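Local coordinates for stringent starvation protein B (Caulobacter vibrioides, PDB 2QAS) that probably acts as an adaptor that delivers ssrA-tagged substrates to the ClpX unfoldase for degradation, at residues E43-Y48 and F113-V118; L47-K52 and M72-Q77. All blocks are in the same frame, centred on the assembly; numbering follows the deposited sequence.

In the fold
Interactions 1 and 2 lie on the two sides of strand 47-52, which runs between strands 110-115 and 71-76 of an antiparallel four-stranded sheet. They share Leu47 and Tyr48, and their centres are about 11 Å apart. Direct contacts join them: Phe113 CD1 of interaction 1 lies 3.3 Å from Ile49 CD1 of interaction 2, and His46 CB lies 3.4 Å from Leu76 O. Interaction 1 makes most of the contacts with the second subunit, where Tyr16 of that subunit hydrogen-bonds to Asp115, whereas interaction 2 meets the bound peptide. It holds strand 71-76, whose residues Thr73 and Val75 bind the peptide through backbone atoms, while Gln77 just beyond uses its side chain.

Interaction 1. Residues E43-Y48 and F113-V118; sequences EPHHLY and FYDPSV
The last bridge of the antiparallel strands 47-52 and 110-115 before the loops is the hydrogen-bonded pair Tyr48 with Tyr114, and beyond it side chains take over from the backbone. Tyr48 N donates to Tyr114 O at 2.9 Å, and Tyr114 N returns a bond to Tyr48 O at 3.1 Å. Further out, the carboxylate of Asp115 has CG anti to the backbone N (chi1 -180°), which carries it across to the loop. There His45 ND1 gives a hydrogen bond of 2.7 Å to Asp115 OD2, on the syn side of the oxygen but 30° out of the carboxylate plane. The acceptor lies close to the imidazole plane, yet ring and carboxylate planes stand 79° apart. The other oxygen, Asp115 OD1, accepts from Ser117 N at 3.1 Å and closes an Asx turn.

Ser117 OG in turn donates to Pro44 O at 2.6 Å, approaching from above the carbonyl plane, while His46 ND1 reaches the same oxygen within that plane. Two donors thus grip the carbonyl that follows the cis peptide bond before Pro44. Pro116 touches two rings: its CD sits over one face of the His46 imidazole, 4.2 Å from the centroid in a CH-pi contact, and its CG lies 3.5 Å from Tyr48 CE1. On the other face of the sheet, Leu47 CD2 packs 3.6 Å from Phe113 CZ, beside Leu32 and Val28 of helix 16-35.

Tyr16 of the second subunit also hydrogen-bonds to Asp115 OD2, so this one oxygen joins the loop to the subunit interface. Bonds at both ring nitrogens, with Val118 CG1 against CE1, help to fix the rotation of His45: ND1 gives to Asp115 while NE2 weakly accepts from Leu13 N of the second subunit, a pattern consistent with a neutral ring protonated on ND1.

Interaction 2. Residues L47-K52 and M72-Q77; sequences LYITFK and MTIVLQ
Matching first torsions bring the hydroxyls of Thr50 (chi1 -52°) and Thr73 (chi1 -63°) together, each OG1 lying anti to its carbonyl carbon. The two oxygens are 2.9 Å apart and hydrogen-bonded, with either able to donate. They belong to the antiparallel strands 47-52 and 71-76, whose N-to-C directions differ by 157°. Thr50 with Thr73 and Tyr48 with Val75 are the non-hydrogen-bonded pairs, set between three hydrogen-bonded ones, Leu47 with Leu76, Ile49 with Ile74 and Phe51 with Met72, each joined by two backbone bonds. This unbroken run of five alternating bridges is the evidence for a regular register.

Side chains sort onto two faces. With Thr50 and Thr73 go Tyr48 and Val75, which lie side by side and point the same way; Val75 CG2 sits over one face of the phenol ring, 3.9 Å from its centroid and displaced toward the rim. Thr73 CG2 instead meets that ring at its edge, near Tyr48 CD2.

The face bearing the isoleucines is apolar. Ile49 CB approaches Ile74 CG1 at 3.9 Å, and Leu94 of strand 89-96 packs on Ile74 and Leu76. Along the outer edge of strand 71-76, the bound peptide hydrogen-bonds to Thr73 and Val75 through their backbones, consistent with the tag-binding role of an SspB adaptor. Phe51 CG stands between its backbone N and carbonyl carbon, which lays the ring alongside Met72. Over the Phe51 face, Met72 CB lies 4.2 Å from the ring centroid, while Met72 SD makes an oblique Met-aromatic contact, 3.9 Å from Phe51 CZ.

Interaction 1. Residues E43-Y48 and F113-V118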
loop_
_atom_site.group_PDB
_atom_site.type_symbol
_atom_site.label_atom_id
_atom_site.label_comp_id
_atom_site.label_asym_id
_atom_site.label_seq_id
_atom_site.Cartn_x
_atom_site.Cartn_y
_atom_site.Cartn_z
ATOM N N GLU A 43 4.962 22.894 -5.495
ATOM C CA GLU A 43 6.299 23.001 -6.079
ATOM C C GLU A 43 7.387 22.844 -5.022
ATOM O O GLU A 43 7.183 23.171 -3.853
ATOM C CB GLU A 43 6.461 24.337 -6.811
ATOM C CG GLU A 43 5.874 25.541 -6.084
ATOM C CD GLU A 43 4.367 25.657 -6.267
ATOM O OE1 GLU A 43 3.914 25.565 -7.432
ATOM O OE2 GLU A 43 3.640 25.851 -5.259
ATOM N N PRO A 44 8.568 22.348 -5.422
ATOM C CA PRO A 44 8.971 21.928 -6.772
ATOM C C PRO A 44 8.612 20.495 -7.170
ATOM O O PRO A 44 9.193 19.950 -8.106
ATOM C CB PRO A 44 10.479 22.124 -6.738
ATOM C CG PRO A 44 10.806 21.645 -5.352
ATOM C CD PRO A 44 9.727 22.319 -4.508
ATOM N N HIS A 45 7.667 19.879 -6.469
ATOM C CA HIS A 45 7.286 18.503 -6.781
ATOM C C HIS A 45 6.663 18.318 -8.162
ATOM O O HIS A 45 5.803 19.090 -8.580
ATOM C CB HIS A 45 6.313 17.973 -5.724
ATOM C CG HIS A 45 6.932 17.780 -4.375
ATOM N ND1 HIS A 45 7.719 16.692 -4.066
ATOM C CD2 HIS A 45 6.889 18.544 -3.257
ATOM C CE1 HIS A 45 8.135 16.791 -2.816
ATOM N NE2 HIS A 45 7.645 17.907 -2.304
ATOM N N HIS A 46 7.138 17.300 -8.871
ATOM C CA HIS A 46 6.621 16.934 -10.180
ATOM C C HIS A 46 6.803 15.429 -10.325
ATOM O O HIS A 46 7.651 14.840 -9.648
ATOM C CB HIS A 46 7.313 17.704 -11.314
ATOM C CG HIS A 46 8.805 17.621 -11.306
ATOM N ND1 HIS A 46 9.579 18.205 -10.323
ATOM C CD2 HIS A 46 9.670 17.061 -12.184
ATOM C CE1 HIS A 46 10.856 18.006 -10.597
ATOM N NE2 HIS A 46 10.939 17.315 -11.721
ATOM N N LEU A 47 6.022 14.797 -11.199
ATOM C CA LEU A 47 6.103 13.346 -11.319
ATOM C C LEU A 47 6.483 12.752 -12.662
ATOM O O LEU A 47 6.163 13.291 -13.708
ATOM C CB LEU A 47 4.766 12.725 -10.880
ATOM C CG LEU A 47 4.080 13.351 -9.653
ATOM C CD1 LEU A 47 2.764 12.651 -9.379
ATOM C CD2 LEU A 47 4.986 13.257 -8.434
ATOM N N TYR A 48 7.170 11.617 -12.602
ATOM C CA TYR A 48 7.553 10.870 -13.783
ATOM C C TYR A 48 6.854 9.526 -13.627
ATOM O O TYR A 48 7.135 8.779 -12.693
ATOM C CB TYR A 48 9.062 10.660 -13.852
ATOM C CG TYR A 48 9.820 11.854 -14.379
ATOM C CD1 TYR A 48 10.063 12.970 -13.578
ATOM C CD2 TYR A 48 10.258 11.887 -15.706
ATOM C CE1 TYR A 48 10.717 14.096 -14.080
ATOM C CE2 TYR A 48 10.915 13.005 -16.224
ATOM C CZ TYR A 48 11.141 14.106 -15.407
ATOM O OH TYR A 48 11.784 15.211 -15.932
ATOM N N PHE A 113 7.800 4.976 -10.751
ATOM C CA PHE A 113 7.333 6.250 -10.221
ATOM C C PHE A 113 8.542 7.004 -9.696
ATOM O O PHE A 113 9.360 6.426 -8.987
ATOM C CB PHE A 113 6.356 6.032 -9.070
ATOM C CG PHE A 113 5.764 7.303 -8.541
ATOM C CD1 PHE A 113 4.771 7.972 -9.259
ATOM C CD2 PHE A 113 6.220 7.854 -7.344
ATOM C CE1 PHE A 113 4.239 9.177 -8.792
ATOM C CE2 PHE A 113 5.700 9.059 -6.863
ATOM C CZ PHE A 113 4.705 9.723 -7.592
ATOM N N TYR A 114 8.651 8.286 -10.028
ATOM C CA TYR A 114 9.795 9.073 -9.588
ATOM C C TYR A 114 9.496 10.567 -9.459
ATOM O O TYR A 114 8.925 11.172 -10.360
ATOM C CB TYR A 114 10.967 8.865 -10.570
ATOM C CG TYR A 114 12.269 9.507 -10.129
ATOM C CD1 TYR A 114 12.860 9.158 -8.917
ATOM C CD2 TYR A 114 12.892 10.492 -10.904
ATOM C CE1 TYR A 114 14.037 9.768 -8.475
ATOM C CE2 TYR A 114 14.082 11.122 -10.468
ATOM C CZ TYR A 114 14.645 10.749 -9.251
ATOM O OH TYR A 114 15.804 11.343 -8.793
ATOM N N ASP A 115 9.873 11.149 -8.324
ATOM C CA ASP A 115 9.700 12.578 -8.086
ATOM C C ASP A 115 11.101 13.126 -7.834
ATOM O O ASP A 115 11.598 13.074 -6.715
ATOM C CB ASP A 115 8.838 12.845 -6.852
ATOM C CG ASP A 115 8.636 14.338 -6.592
ATOM O OD1 ASP A 115 9.433 15.163 -7.101
ATOM O OD2 ASP A 115 7.685 14.700 -5.867
ATOM N N PRO A 116 11.756 13.653 -8.876
ATOM C CA PRO A 116 13.109 14.221 -8.821
ATOM C C PRO A 116 13.407 15.184 -7.670
ATOM O O PRO A 116 14.545 15.268 -7.223
ATOM C CB PRO A 116 13.244 14.918 -10.178
ATOM C CG PRO A 116 12.453 14.047 -11.069
ATOM C CD PRO A 116 11.210 13.755 -10.242
ATOM N N SER A 117 12.392 15.910 -7.204
ATOM C CA SER A 117 12.557 16.897 -6.135
ATOM C C SER A 117 13.067 16.382 -4.794
ATOM O O SER A 117 13.843 17.066 -4.108
ATOM C CB SER A 117 11.246 17.648 -5.908
ATOM O OG SER A 117 11.068 18.637 -6.905
ATOM N N VAL A 118 12.610 15.193 -4.416
ATOM C CA VAL A 118 13.008 14.577 -3.157
ATOM C C VAL A 118 13.581 13.202 -3.467
ATOM O O VAL A 118 13.727 12.359 -2.591
ATOM C CB VAL A 118 11.799 14.442 -2.194
ATOM C CG1 VAL A 118 11.330 15.822 -1.753
ATOM C CG2 VAL A 118 10.648 13.708 -2.889
#

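Interaction 2. Residues L47-K52 and M72-Q77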
loop_
_atom_site.group_PDB
_atom_site.type_symbol
_atom_site.label_atom_id
_atom_site.label_comp_id
_atom_site.label_asym_id
_atom_site.label_seq_id
_atom_site.Cartn_x
_atom_site.Cartn_y
_atom_site.Cartn_z
ATOM N N LEU A 47 6.022 14.797 -11.199
ATOM C CA LEU A 47 6.103 13.346 -11.319
ATOM C C LEU A 47 6.483 12.752 -12.662
ATOM O O LEU A 47 6.163 13.291 -13.708
ATOM C CB LEU A 47 4.766 12.725 -10.880
ATOM C CG LEU A 47 4.080 13.351 -9.653
ATOM C CD1 LEU A 47 2.764 12.651 -9.379
ATOM C CD2 LEU A 47 4.986 13.257 -8.434
ATOM N N TYR A 48 7.170 11.617 -12.602
ATOM C CA TYR A 48 7.553 10.870 -13.783
ATOM C C TYR A 48 6.854 9.526 -13.627
ATOM O O TYR A 48 7.135 8.779 -12.693
ATOM C CB TYR A 48 9.062 10.660 -13.852
ATOM C CG TYR A 48 9.820 11.854 -14.379
ATOM C CD1 TYR A 48 10.063 12.970 -13.578
ATOM C CD2 TYR A 48 10.258 11.887 -15.706
ATOM C CE1 TYR A 48 10.717 14.096 -14.080
ATOM C CE2 TYR A 48 10.915 13.005 -16.224
ATOM C CZ TYR A 48 11.141 14.106 -15.407
ATOM O OH TYR A 48 11.784 15.211 -15.932
ATOM N N ILE A 49 5.923 9.238 -14.526
ATOM C CA ILE A 49 5.182 7.991 -14.486
ATOM C C ILE A 49 5.574 7.136 -15.682
ATOM O O ILE A 49 5.529 7.602 -16.820
ATOM C CB ILE A 49 3.654 8.231 -14.594
ATOM C CG1 ILE A 49 3.197 9.264 -13.568
ATOM C CG2 ILE A 49 2.913 6.925 -14.420
ATOM C CD1 ILE A 49 3.460 8.857 -12.180
ATOM N N THR A 50 5.956 5.887 -15.440
ATOM C CA THR A 50 6.307 5.014 -16.549
ATOM C C THR A 50 5.315 3.865 -16.564
ATOM O O THR A 50 5.016 3.295 -15.523
ATOM C CB THR A 50 7.732 4.462 -16.404
ATOM O OG1 THR A 50 8.647 5.546 -16.195
ATOM C CG2 THR A 50 8.134 3.712 -17.662
ATOM N N PHE A 51 4.792 3.534 -17.738
ATOM C CA PHE A 51 3.820 2.451 -17.849
ATOM C C PHE A 51 3.947 1.608 -19.115
ATOM O O PHE A 51 4.553 2.018 -20.113
ATOM C CB PHE A 51 2.401 3.004 -17.799
ATOM C CG PHE A 51 2.065 3.902 -18.957
ATOM C CD1 PHE A 51 2.518 5.217 -18.990
ATOM C CD2 PHE A 51 1.298 3.427 -20.020
ATOM C CE1 PHE A 51 2.212 6.047 -20.062
ATOM C CE2 PHE A 51 0.984 4.244 -21.100
ATOM C CZ PHE A 51 1.440 5.561 -21.125
ATOM N N LYS A 52 3.333 0.432 -19.061
ATOM C CA LYS A 52 3.338 -0.505 -20.172
ATOM C C LYS A 52 2.221 -0.098 -21.123
ATOM O O LYS A 52 1.050 -0.153 -20.767
ATOM C CB LYS A 52 3.095 -1.930 -19.654
ATOM C CG LYS A 52 3.649 -3.030 -20.550
ATOM C CD LYS A 52 5.179 -3.092 -20.477
ATOM C CE LYS A 52 5.755 -4.022 -21.547
ATOM N NZ LYS A 52 5.098 -5.363 -21.534
ATOM N N MET A 72 6.497 3.614 -21.737
ATOM C CA MET A 72 6.293 5.020 -22.052
ATOM C C MET A 72 6.308 5.812 -20.767
ATOM O O MET A 72 5.599 5.483 -19.821
ATOM C CB MET A 72 4.964 5.269 -22.778
ATOM C CG MET A 72 4.795 6.727 -23.207
ATOM S SD MET A 72 3.293 7.136 -24.163
ATOM C CE MET A 72 2.971 8.752 -23.567
ATOM N N THR A 73 7.132 6.850 -20.730
ATOM C CA THR A 73 7.209 7.702 -19.559
ATOM C C THR A 73 6.548 9.033 -19.872
ATOM O O THR A 73 6.629 9.532 -20.997
ATOM C CB THR A 73 8.673 7.967 -19.141
ATOM O OG1 THR A 73 9.287 6.731 -18.760
ATOM C CG2 THR A 73 8.734 8.933 -17.960
ATOM N N ILE A 74 5.862 9.589 -18.884
ATOM C CA ILE A 74 5.236 10.887 -19.046
ATOM C C ILE A 74 5.636 11.681 -17.830
ATOM O O ILE A 74 5.868 11.117 -16.767
ATOM C CB ILE A 74 3.677 10.810 -19.144
ATOM C CG1 ILE A 74 3.074 10.264 -17.855
ATOM C CG2 ILE A 74 3.273 9.960 -20.337
ATOM C CD1 ILE A 74 1.578 10.067 -17.954
ATOM N N VAL A 75 5.748 12.989 -17.988
ATOM C CA VAL A 75 6.124 13.834 -16.879
ATOM C C VAL A 75 4.953 14.766 -16.599
ATOM O O VAL A 75 4.331 15.298 -17.534
ATOM C CB VAL A 75 7.415 14.636 -17.206
ATOM C CG1 VAL A 75 7.223 15.460 -18.472
ATOM C CG2 VAL A 75 7.788 15.524 -16.038
ATOM N N LEU A 76 4.629 14.915 -15.314
ATOM C CA LEU A 76 3.542 15.779 -14.874
ATOM C C LEU A 76 4.188 16.918 -14.113
ATOM O O LEU A 76 4.515 16.792 -12.937
ATOM C CB LEU A 76 2.580 15.003 -13.969
ATOM C CG LEU A 76 1.892 13.813 -14.643
ATOM C CD1 LEU A 76 0.999 13.110 -13.646
ATOM C CD2 LEU A 76 1.094 14.298 -15.848
ATOM N N GLN A 77 4.384 18.037 -14.799
ATOM C CA GLN A 77 5.042 19.179 -14.192
ATOM C C GLN A 77 4.515 20.490 -14.757
ATOM O O GLN A 77 3.667 21.144 -14.141
ATOM C CB GLN A 77 6.555 19.048 -14.424
ATOM C CG GLN A 77 7.439 20.184 -13.912
ATOM C CD GLN A 77 8.945 19.855 -14.031
ATOM O OE1 GLN A 77 9.423 19.404 -15.079
ATOM N NE2 GLN A 77 9.686 20.088 -12.955
#